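Local coordinates for extracellular solute-binding protein, family 3 (PDB 5SV6) that is of unknown function but has a periplasmic binding protein-like architecture and is probably linked to the methanol dehydrogenase system, at residues T46-N60 with R80-L94. Numbering follows the deposited sequence.
Sequences TLKVCAASDEMPYSN and RELEFVWSDKAAIFL
In Glu55, CG lies anti to the backbone N (chi1 -177°) and the chain then bends at chi2, which carries OE1 to the backbone of Ala91. Ala91 N donates to Glu55 OE1 over 2.9 Å, a nearly straight bond (169°) that arrives from above the carboxylate plane. A water donates to the other oxygen, OE2, and accepts from Ile92 N. With an alanine here, Ala91 N would probably be left without its acceptor and the water on Ile92 N without its second partner. Upstream, strands 47-52 and 82-87 pair in parallel, joined through helix 66-77 in a beta-alpha-beta crossover, in keeping with the solute-binding protein fold. Val49, Ala51, Leu82, Phe84 and Trp86 share the face next to helix 66-77. Ala51 CB touches both rings, 3.8 Å from Phe84 CD1 and 3.8 Å from Trp86 CZ3. Leu82 CD1 sits over one Phe84 face, and Trp86 CH2 lies above the opposite face near the rim. Ser59 OG meets the Trp86 edge and donates to Ala52 O at 2.7 Å, on a lone pair. At the strand end, Ser87 O accepts from both Ser53 N (2.9 Å) and Ser53 OG (3.1 Å).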
loop_
_atom_site.group_PDB
_atom_site.type_symbol
_atom_site.label_atom_id
_atom_site.label_comp_id
_atom_site.label_asym_id
_atom_site.label_seq_id
_atom_site.Cartn_x
_atom_site.Cartn_y
_atom_site.Cartn_z
ATOM N N THR A 46 -25.160 -11.193 -4.244
ATOM C CA THR A 46 -23.718 -11.294 -4.477
ATOM C C THR A 46 -22.983 -9.996 -4.158
ATOM O O THR A 46 -23.564 -8.918 -4.220
ATOM C CB THR A 46 -23.397 -11.655 -5.935
ATOM O OG1 THR A 46 -23.518 -10.483 -6.749
ATOM C CG2 THR A 46 -24.326 -12.748 -6.444
ATOM N N LEU A 47 -21.699 -10.105 -3.822
ATOM C CA LEU A 47 -20.864 -8.925 -3.614
ATOM C C LEU A 47 -19.838 -8.853 -4.734
ATOM O O LEU A 47 -18.916 -9.670 -4.791
ATOM C CB LEU A 47 -20.148 -8.996 -2.260
ATOM C CG LEU A 47 -19.405 -7.732 -1.818
ATOM C CD1 LEU A 47 -20.389 -6.627 -1.433
ATOM C CD2 LEU A 47 -18.436 -8.017 -0.663
ATOM N N LYS A 48 -20.011 -7.904 -5.644
ATOM C CA LYS A 48 -19.094 -7.781 -6.772
ATOM C C LYS A 48 -17.907 -6.905 -6.395
ATOM O O LYS A 48 -18.046 -5.692 -6.234
ATOM C CB LYS A 48 -19.806 -7.222 -8.006
ATOM C CG LYS A 48 -20.948 -8.094 -8.502
ATOM C CD LYS A 48 -21.620 -7.482 -9.727
ATOM C CE LYS A 48 -20.700 -7.534 -10.939
ATOM N NZ LYS A 48 -21.428 -7.271 -12.223
ATOM N N VAL A 49 -16.744 -7.533 -6.260
ATOM C CA VAL A 49 -15.540 -6.846 -5.802
ATOM C C VAL A 49 -14.587 -6.601 -6.965
ATOM O O VAL A 49 -14.144 -7.549 -7.622
ATOM C CB VAL A 49 -14.823 -7.673 -4.716
ATOM C CG1 VAL A 49 -13.451 -7.072 -4.366
ATOM C CG2 VAL A 49 -15.716 -7.816 -3.476
ATOM N N CYS A 50 -14.293 -5.328 -7.219
ATOM C CA CYS A 50 -13.289 -4.929 -8.199
ATOM C C CYS A 50 -11.913 -5.319 -7.655
ATOM O O CYS A 50 -11.550 -4.904 -6.555
ATOM C CB CYS A 50 -13.320 -3.404 -8.425
ATOM S SG CYS A 50 -14.967 -2.618 -8.631
ATOM N N ALA A 51 -11.146 -6.112 -8.403
ATOM C CA ALA A 51 -9.809 -6.508 -7.935
ATOM C C ALA A 51 -8.803 -6.673 -9.052
ATOM O O ALA A 51 -9.155 -7.016 -10.185
ATOM C CB ALA A 51 -9.870 -7.796 -7.082
ATOM N N ALA A 52 -7.538 -6.438 -8.715
ATOM C CA ALA A 52 -6.462 -6.505 -9.689
ATOM C C ALA A 52 -6.012 -7.948 -9.868
ATOM O O ALA A 52 -5.827 -8.682 -8.903
ATOM C CB ALA A 52 -5.289 -5.631 -9.244
ATOM N N SER A 53 -5.825 -8.362 -11.113
ATOM C CA SER A 53 -5.440 -9.746 -11.355
ATOM C C SER A 53 -3.938 -10.001 -11.125
ATOM O O SER A 53 -3.499 -11.142 -11.124
ATOM C CB SER A 53 -5.881 -10.185 -12.751
ATOM O OG SER A 53 -5.157 -9.481 -13.741
ATOM N N ASP A 54 -3.157 -8.947 -10.912
ATOM C CA ASP A 54 -1.711 -9.112 -10.740
ATOM C C ASP A 54 -1.126 -7.971 -9.924
ATOM O O ASP A 54 -0.386 -7.138 -10.454
ATOM C CB ASP A 54 -0.999 -9.184 -12.099
ATOM C CG ASP A 54 0.449 -9.672 -11.982
ATOM O OD1 ASP A 54 0.753 -10.427 -11.033
ATOM O OD2 ASP A 54 1.283 -9.302 -12.839
ATOM N N GLU A 55 -1.478 -7.901 -8.644
ATOM C CA GLU A 55 -0.918 -6.847 -7.799
ATOM C C GLU A 55 -0.665 -7.346 -6.376
ATOM O O GLU A 55 -1.267 -6.873 -5.420
ATOM C CB GLU A 55 -1.792 -5.584 -7.803
ATOM C CG GLU A 55 -1.195 -4.439 -6.981
ATOM C CD GLU A 55 -1.176 -3.105 -7.687
ATOM O OE1 GLU A 55 -1.347 -3.064 -8.927
ATOM O OE2 GLU A 55 -0.977 -2.089 -6.982
HETATM N N MSE A 56 0.219 -8.328 -6.257
HETATM C CA MSE A 56 0.611 -8.836 -4.957
HETATM C C MSE A 56 1.355 -7.723 -4.226
HETATM O O MSE A 56 1.991 -6.879 -4.867
HETATM C CB MSE A 56 1.480 -10.092 -5.120
HETATM C CG MSE A 56 0.711 -11.282 -5.652
HETATM SE SE MSE A 56 -0.761 -11.770 -4.465
HETATM C CE MSE A 56 0.176 -12.907 -3.182
ATOM N N PRO A 57 1.279 -7.707 -2.888
ATOM C CA PRO A 57 0.631 -8.740 -2.063
ATOM C C PRO A 57 -0.866 -8.492 -1.834
ATOM O O PRO A 57 -1.494 -9.264 -1.118
ATOM C CB PRO A 57 1.401 -8.652 -0.740
ATOM C CG PRO A 57 1.742 -7.173 -0.627
ATOM C CD PRO A 57 1.946 -6.678 -2.062
ATOM N N TYR A 58 -1.418 -7.443 -2.439
ATOM C CA TYR A 58 -2.830 -7.128 -2.267
ATOM C C TYR A 58 -3.754 -8.176 -2.865
ATOM O O TYR A 58 -4.704 -8.613 -2.213
ATOM C CB TYR A 58 -3.187 -5.777 -2.908
ATOM C CG TYR A 58 -2.416 -4.570 -2.410
ATOM C CD1 TYR A 58 -1.307 -4.100 -3.100
ATOM C CD2 TYR A 58 -2.826 -3.872 -1.288
ATOM C CE1 TYR A 58 -0.621 -2.982 -2.676
ATOM C CE2 TYR A 58 -2.137 -2.752 -0.849
ATOM C CZ TYR A 58 -1.037 -2.318 -1.545
ATOM O OH TYR A 58 -0.363 -1.197 -1.111
ATOM N N SER A 59 -3.487 -8.561 -4.114
ATOM C CA SER A 59 -4.475 -9.270 -4.914
ATOM C C SER A 59 -3.844 -9.943 -6.125
ATOM O O SER A 59 -2.930 -9.398 -6.726
ATOM C CB SER A 59 -5.542 -8.276 -5.413
ATOM O OG SER A 59 -6.479 -8.903 -6.282
ATOM N N ASN A 60 -4.334 -11.128 -6.476
ATOM C CA ASN A 60 -4.112 -11.669 -7.821
ATOM C C ASN A 60 -5.278 -12.566 -8.260
ATOM O O ASN A 60 -6.133 -12.912 -7.447
ATOM C CB ASN A 60 -2.727 -12.355 -7.970
ATOM C CG ASN A 60 -2.622 -13.709 -7.243
ATOM O OD1 ASN A 60 -3.612 -14.284 -6.798
ATOM N ND2 ASN A 60 -1.390 -14.215 -7.126
ATOM N N ARG A 80 -23.308 -12.916 1.426
ATOM C CA ARG A 80 -23.384 -12.796 -0.022
ATOM C C ARG A 80 -22.395 -13.725 -0.710
ATOM O O ARG A 80 -21.371 -14.097 -0.137
ATOM C CB ARG A 80 -23.107 -11.357 -0.447
ATOM C CG ARG A 80 -24.148 -10.357 0.019
ATOM C CD ARG A 80 -23.688 -8.969 -0.343
ATOM N NE ARG A 80 -24.663 -7.935 -0.029
ATOM C CZ ARG A 80 -25.133 -7.073 -0.919
ATOM N NH1 ARG A 80 -24.727 -7.134 -2.182
ATOM N NH2 ARG A 80 -26.006 -6.155 -0.548
ATOM N N GLU A 81 -22.696 -14.086 -1.950
ATOM C CA GLU A 81 -21.739 -14.823 -2.751
ATOM C C GLU A 81 -20.716 -13.855 -3.337
ATOM O O GLU A 81 -21.079 -12.871 -3.976
ATOM C CB GLU A 81 -22.434 -15.588 -3.872
ATOM C CG GLU A 81 -21.451 -16.158 -4.873
ATOM C CD GLU A 81 -22.084 -17.167 -5.801
ATOM O OE1 GLU A 81 -23.270 -16.988 -6.151
ATOM O OE2 GLU A 81 -21.387 -18.144 -6.162
ATOM N N LEU A 82 -19.440 -14.143 -3.114
ATOM C CA LEU A 82 -18.366 -13.295 -3.605
ATOM C C LEU A 82 -18.141 -13.482 -5.102
ATOM O O LEU A 82 -17.979 -14.603 -5.592
ATOM C CB LEU A 82 -17.084 -13.564 -2.811
ATOM C CG LEU A 82 -15.782 -12.930 -3.292
ATOM C CD1 LEU A 82 -15.877 -11.406 -3.352
ATOM C CD2 LEU A 82 -14.640 -13.377 -2.401
ATOM N N GLU A 83 -18.173 -12.372 -5.828
ATOM C CA GLU A 83 -17.880 -12.368 -7.251
ATOM C C GLU A 83 -16.772 -11.345 -7.509
ATOM O O GLU A 83 -16.986 -10.142 -7.362
ATOM C CB GLU A 83 -19.145 -11.991 -8.042
ATOM C CG GLU A 83 -18.946 -11.829 -9.538
ATOM C CD GLU A 83 -20.226 -11.437 -10.267
ATOM O OE1 GLU A 83 -21.329 -11.638 -9.709
ATOM O OE2 GLU A 83 -20.127 -10.914 -11.398
ATOM N N PHE A 84 -15.593 -11.814 -7.894
ATOM C CA PHE A 84 -14.538 -10.898 -8.298
ATOM C C PHE A 84 -14.721 -10.415 -9.724
ATOM O O PHE A 84 -15.082 -11.187 -10.608
ATOM C CB PHE A 84 -13.174 -11.565 -8.194
ATOM C CG PHE A 84 -12.674 -11.708 -6.797
ATOM C CD1 PHE A 84 -12.254 -10.594 -6.078
ATOM C CD2 PHE A 84 -12.582 -12.954 -6.208
ATOM C CE1 PHE A 84 -11.780 -10.729 -4.796
ATOM C CE2 PHE A 84 -12.094 -13.095 -4.925
ATOM C CZ PHE A 84 -11.702 -11.973 -4.211
ATOM N N VAL A 85 -14.448 -9.132 -9.940
ATOM C CA VAL A 85 -14.367 -8.575 -11.276
ATOM C C VAL A 85 -12.929 -8.145 -11.459
ATOM O O VAL A 85 -12.472 -7.199 -10.825
ATOM C CB VAL A 85 -15.303 -7.364 -11.446
ATOM C CG1 VAL A 85 -15.064 -6.683 -12.778
ATOM C CG2 VAL A 85 -16.750 -7.797 -11.305
ATOM N N TRP A 86 -12.212 -8.867 -12.310
ATOM C CA TRP A 86 -10.762 -8.720 -12.422
ATOM C C TRP A 86 -10.365 -7.646 -13.414
ATOM O O TRP A 86 -10.949 -7.540 -14.496
ATOM C CB TRP A 86 -10.109 -10.069 -12.798
ATOM C CG TRP A 86 -10.409 -11.168 -11.809
ATOM C CD1 TRP A 86 -11.296 -12.201 -11.961
ATOM C CD2 TRP A 86 -9.820 -11.334 -10.513
ATOM N NE1 TRP A 86 -11.292 -12.998 -10.838
ATOM C CE2 TRP A 86 -10.395 -12.485 -9.934
ATOM C CE3 TRP A 86 -8.862 -10.618 -9.786
ATOM C CZ2 TRP A 86 -10.049 -12.933 -8.657
ATOM C CZ3 TRP A 86 -8.518 -11.059 -8.522
ATOM C CH2 TRP A 86 -9.110 -12.210 -7.966
ATOM N N SER A 87 -9.376 -6.842 -13.031
ATOM C CA SER A 87 -8.792 -5.846 -13.911
ATOM C C SER A 87 -7.360 -6.218 -14.256
ATOM O O SER A 87 -6.614 -6.725 -13.414
ATOM C CB SER A 87 -8.814 -4.461 -13.265
ATOM O OG SER A 87 -7.933 -3.577 -13.949
ATOM N N ASP A 88 -6.972 -5.951 -15.499
ATOM C CA ASP A 88 -5.624 -6.242 -15.954
ATOM C C ASP A 88 -4.714 -5.060 -15.704
ATOM O O ASP A 88 -3.510 -5.133 -15.930
ATOM C CB ASP A 88 -5.640 -6.586 -17.440
ATOM C CG ASP A 88 -6.558 -7.735 -17.746
ATOM O OD1 ASP A 88 -6.245 -8.860 -17.307
ATOM O OD2 ASP A 88 -7.593 -7.513 -18.412
ATOM N N LYS A 89 -5.304 -3.960 -15.258
ATOM C CA LYS A 89 -4.542 -2.769 -14.927
ATOM C C LYS A 89 -4.110 -2.809 -13.458
ATOM O O LYS A 89 -4.589 -3.639 -12.679
ATOM C CB LYS A 89 -5.367 -1.508 -15.199
ATOM C CG LYS A 89 -5.882 -1.364 -16.635
ATOM C CD LYS A 89 -4.842 -0.743 -17.552
ATOM C CE LYS A 89 -4.650 0.741 -17.281
ATOM N NZ LYS A 89 -5.597 1.610 -18.053
ATOM N N ALA A 90 -3.207 -1.909 -13.095
ATOM C CA ALA A 90 -2.739 -1.783 -11.724
ATOM C C ALA A 90 -3.923 -1.429 -10.829
ATOM O O ALA A 90 -4.882 -0.826 -11.296
ATOM C CB ALA A 90 -1.677 -0.706 -11.642
ATOM N N ALA A 91 -3.848 -1.793 -9.550
ATOM C CA ALA A 91 -4.956 -1.557 -8.617
ATOM C C ALA A 91 -5.313 -0.076 -8.468
ATOM O O ALA A 91 -6.456 0.269 -8.155
ATOM C CB ALA A 91 -4.654 -2.181 -7.242
ATOM N N ILE A 92 -4.349 0.804 -8.701
ATOM C CA ILE A 92 -4.614 2.238 -8.601
ATOM C C ILE A 92 -5.722 2.703 -9.566
ATOM O O ILE A 92 -6.339 3.749 -9.343
ATOM C CB ILE A 92 -3.305 3.082 -8.770
ATOM C CG1 ILE A 92 -3.503 4.523 -8.282
ATOM C CG2 ILE A 92 -2.807 3.046 -10.212
ATOM C CD1 ILE A 92 -2.234 5.376 -8.348
ATOM N N PHE A 93 -6.000 1.911 -10.606
ATOM C CA PHE A 93 -7.068 2.217 -11.576
ATOM C C PHE A 93 -8.430 1.567 -11.294
ATOM O O PHE A 93 -9.370 1.731 -12.076
ATOM C CB PHE A 93 -6.644 1.808 -12.992
ATOM C CG PHE A 93 -5.464 2.565 -13.508
ATOM C CD1 PHE A 93 -4.250 1.927 -13.708
ATOM C CD2 PHE A 93 -5.558 3.921 -13.772
ATOM C CE1 PHE A 93 -3.150 2.625 -14.172
ATOM C CE2 PHE A 93 -4.456 4.629 -14.242
ATOM C CZ PHE A 93 -3.256 3.980 -14.441
ATOM N N LEU A 94 -8.539 0.820 -10.204
ATOM C CA LEU A 94 -9.780 0.109 -9.904
ATOM C C LEU A 94 -10.970 1.047 -9.701
ATOM O O LEU A 94 -12.090 0.744 -10.100
ATOM C CB LEU A 94 -9.598 -0.755 -8.662
ATOM C CG LEU A 94 -8.736 -2.001 -8.853
ATOM C CD1 LEU A 94 -8.578 -2.721 -7.519
ATOM C CD2 LEU A 94 -9.395 -2.903 -9.872
HETATM O O HOH W 1 -3.450 -6.472 -12.229
HETATM O O HOH W 2 -1.559 0.236 -8.310
#